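Local coordinates for PGRP domain of peptidoglycan recognition protein 3 (Branchiostoma belcheri tsingtauense, PDB 4ZXM) that probably cleaves the amide bond between N-acetylmuramoyl and L-alanine in bacterial peptidoglycan, as an amidase of the peptidoglycan recognition protein family, at residues I190-D195 / S204-A209. Residues are numbered along the deposited sequence; the frame is centred on the assembly and turned at random.
Sequences ICFMGD and SAIAAA
The ring of Phe192 is the bump in this contact, and the hollow is a shallow dip on helix 203-219 shaped by Ala205, Ile206 and Ala209. Two ring atoms make the closest approaches. CZ of Phe192 lies 3.6 Å from CB of Ala209, while CE2 of Phe192 comes equally near the backbone, 3.6 Å from O of Ala205. The methyls of Ala205 and Ala209, one helical turn apart, are small, which is consistent with the ring reaching the main chain between them. Ile206 forms one wall: its CB starts out away from the strand, yet CD1 of Ile206 curls back to 4.2 Å from CE2 of Phe192. The backbone N of Ile206 sits at the ring's edge, near the ring plane, whereas the methyl of Ala209 meets the ring obliquely. With CG of Phe192 anti to its own carbonyl carbon (chi1 -73°), the side chain carries the far end of its ring, CE2 and CZ, to the helix. The axes of strand 190-192 and helix 204-209 run almost antiparallel, at 175° and 10.4 Å apart, a separation bridged mainly by the Phe192 side chain, with Ile190 adding a smaller share. A valine in place of Phe192 would probably fall short of the methyl of Ala209 and open a gap over the Ala205 carbonyl. The side chains meet through apolar atoms alone, and 179 Å² is buried in total. The contact packs helix 203-219 on one face of the mixed sheet: Ile121, Val161 and Trp251 also touch Phe192, with Trp251 touching Ile206 as well. Just after Phe192, Met193 points to the other side and meets helix 132-149, placing the sheet between two helices, as in the amidase-like fold of peptidoglycan recognition proteins.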
ATOM      1  N   ILE A 190       1.364  -1.672   1.494  1.00 43.96           N
ATOM      2  CA  ILE A 190       0.833  -1.405   0.174  1.00 42.46           C
ATOM      3  C   ILE A 190      -0.627  -1.760   0.175  1.00 41.61           C
ATOM      4  O   ILE A 190      -0.987  -2.908   0.424  1.00 38.22           O
ATOM      5  CB  ILE A 190       1.518  -2.248  -0.910  1.00 44.14           C
ATOM      6  CG1 ILE A 190       3.016  -1.936  -0.967  1.00 45.21           C
ATOM      7  CG2 ILE A 190       0.873  -1.984  -2.265  1.00 44.64           C
ATOM      8  CD1 ILE A 190       3.787  -2.840  -1.910  1.00 46.00           C
ATOM      9  N   CYS A 191      -1.457  -0.775  -0.149  1.00 43.75           N
ATOM     10  CA  CYS A 191      -2.898  -0.930  -0.088  1.00 44.82           C
ATOM     11  C   CYS A 191      -3.522  -0.902  -1.465  1.00 44.55           C
ATOM     12  O   CYS A 191      -3.373   0.071  -2.193  1.00 46.58           O
ATOM     13  CB  CYS A 191      -3.497   0.191   0.743  1.00 46.59           C
ATOM     14  SG  CYS A 191      -5.284   0.046   0.919  1.00 49.90           S
ATOM     15  N   PHE A 192      -4.230  -1.967  -1.815  1.00 44.02           N
ATOM     16  CA  PHE A 192      -4.985  -2.005  -3.059  1.00 43.96           C
ATOM     17  C   PHE A 192      -6.334  -1.375  -2.818  1.00 43.01           C
ATOM     18  O   PHE A 192      -7.032  -1.743  -1.876  1.00 41.54           O
ATOM     19  CB  PHE A 192      -5.207  -3.435  -3.527  1.00 44.65           C
ATOM     20  CG  PHE A 192      -3.983  -4.090  -4.072  1.00 45.34           C
ATOM     21  CD1 PHE A 192      -2.980  -4.516  -3.228  1.00 46.04           C
ATOM     22  CD2 PHE A 192      -3.849  -4.302  -5.433  1.00 46.12           C
ATOM     23  CE1 PHE A 192      -1.854  -5.132  -3.732  1.00 47.39           C
ATOM     24  CE2 PHE A 192      -2.729  -4.922  -5.944  1.00 45.92           C
ATOM     25  CZ  PHE A 192      -1.729  -5.336  -5.093  1.00 46.43           C
ATOM     26  N   MET A 193      -6.715  -0.443  -3.679  1.00 44.28           N
ATOM     27  CA  MET A 193      -7.991   0.229  -3.523  1.00 45.15           C
ATOM     28  C   MET A 193      -9.113  -0.598  -4.112  1.00 45.72           C
ATOM     29  O   MET A 193      -9.290  -0.681  -5.332  1.00 45.11           O
ATOM     30  CB  MET A 193      -7.950   1.609  -4.135  1.00 47.17           C
ATOM     31  CG  MET A 193      -7.093   2.558  -3.330  1.00 48.30           C
ATOM     32  SD  MET A 193      -7.194   4.207  -4.028  1.00 53.14           S
ATOM     33  CE  MET A 193      -6.071   4.015  -5.418  1.00 52.56           C
ATOM     34  N   GLY A 194      -9.861  -1.223  -3.216  1.00 46.86           N
ATOM     35  CA  GLY A 194     -10.980  -2.051  -3.596  1.00 47.92           C
ATOM     36  C   GLY A 194     -11.386  -2.968  -2.471  1.00 49.05           C
ATOM     37  O   GLY A 194     -10.795  -2.964  -1.391  1.00 46.25           O
ATOM     38  N   ASP A 195     -12.430  -3.730  -2.738  1.00 52.70           N
ATOM     39  CA  ASP A 195     -12.926  -4.740  -1.836  1.00 58.43           C
ATOM     40  C   ASP A 195     -12.787  -5.990  -2.657  1.00 57.58           C
ATOM     41  O   ASP A 195     -13.310  -6.049  -3.769  1.00 63.83           O
ATOM     42  CB  ASP A 195     -14.390  -4.454  -1.501  1.00 63.75           C
ATOM     43  CG  ASP A 195     -15.126  -5.674  -0.991  1.00 69.24           C
ATOM     44  OD1 ASP A 195     -14.921  -6.058   0.180  1.00 73.74           O
ATOM     45  OD2 ASP A 195     -15.923  -6.245  -1.767  1.00 75.51           O
ATOM     46  N   SER A 204      -3.007  -5.508 -14.127  1.00 53.56           N
ATOM     47  CA  SER A 204      -2.106  -4.360 -14.126  1.00 54.35           C
ATOM     48  C   SER A 204      -1.938  -3.760 -12.722  1.00 53.26           C
ATOM     49  O   SER A 204      -0.886  -3.203 -12.416  1.00 56.66           O
ATOM     50  CB  SER A 204      -2.577  -3.294 -15.119  1.00 53.93           C
ATOM     51  OG  SER A 204      -3.736  -2.625 -14.658  1.00 55.69           O
ATOM     52  N   ALA A 205      -2.966  -3.858 -11.880  1.00 50.71           N
ATOM     53  CA  ALA A 205      -2.850  -3.456 -10.472  1.00 50.51           C
ATOM     54  C   ALA A 205      -1.900  -4.386  -9.725  1.00 49.31           C
ATOM     55  O   ALA A 205      -1.044  -3.929  -8.974  1.00 48.70           O
ATOM     56  CB  ALA A 205      -4.212  -3.446  -9.795  1.00 51.21           C
ATOM     57  N   ILE A 206      -2.063  -5.687  -9.952  1.00 48.75           N
ATOM     58  CA  ILE A 206      -1.167  -6.715  -9.412  1.00 49.04           C
ATOM     59  C   ILE A 206       0.269  -6.489  -9.872  1.00 48.21           C
ATOM     60  O   ILE A 206       1.207  -6.572  -9.079  1.00 48.56           O
ATOM     61  CB  ILE A 206      -1.562  -8.131  -9.897  1.00 50.77           C
ATOM     62  CG1 ILE A 206      -3.009  -8.496  -9.498  1.00 53.18           C
ATOM     63  CG2 ILE A 206      -0.576  -9.172  -9.385  1.00 49.26           C
ATOM     64  CD1 ILE A 206      -3.263  -8.591  -8.009  1.00 53.90           C
ATOM     65  N   ALA A 207       0.430  -6.227 -11.165  1.00 48.09           N
ATOM     66  CA  ALA A 207       1.749  -6.052 -11.769  1.00 47.56           C
ATOM     67  C   ALA A 207       2.485  -4.825 -11.209  1.00 46.17           C
ATOM     68  O   ALA A 207       3.692  -4.873 -10.944  1.00 45.98           O
ATOM     69  CB  ALA A 207       1.617  -5.949 -13.284  1.00 45.76           C
ATOM     70  N   ALA A 208       1.755  -3.734 -11.028  1.00 44.45           N
ATOM     71  CA  ALA A 208       2.348  -2.489 -10.549  1.00 45.82           C
ATOM     72  C   ALA A 208       2.908  -2.647  -9.132  1.00 46.39           C
ATOM     73  O   ALA A 208       3.965  -2.097  -8.793  1.00 45.60           O
ATOM     74  CB  ALA A 208       1.313  -1.370 -10.595  1.00 45.98           C
ATOM     75  N   ALA A 209       2.184  -3.402  -8.311  1.00 46.19           N
ATOM     76  CA  ALA A 209       2.608  -3.700  -6.951  1.00 45.16           C
ATOM     77  C   ALA A 209       3.911  -4.474  -6.930  1.00 44.67           C
ATOM     78  O   ALA A 209       4.803  -4.175  -6.144  1.00 45.70           O
ATOM     79  CB  ALA A 209       1.533  -4.498  -6.238  1.00 46.27           C
TER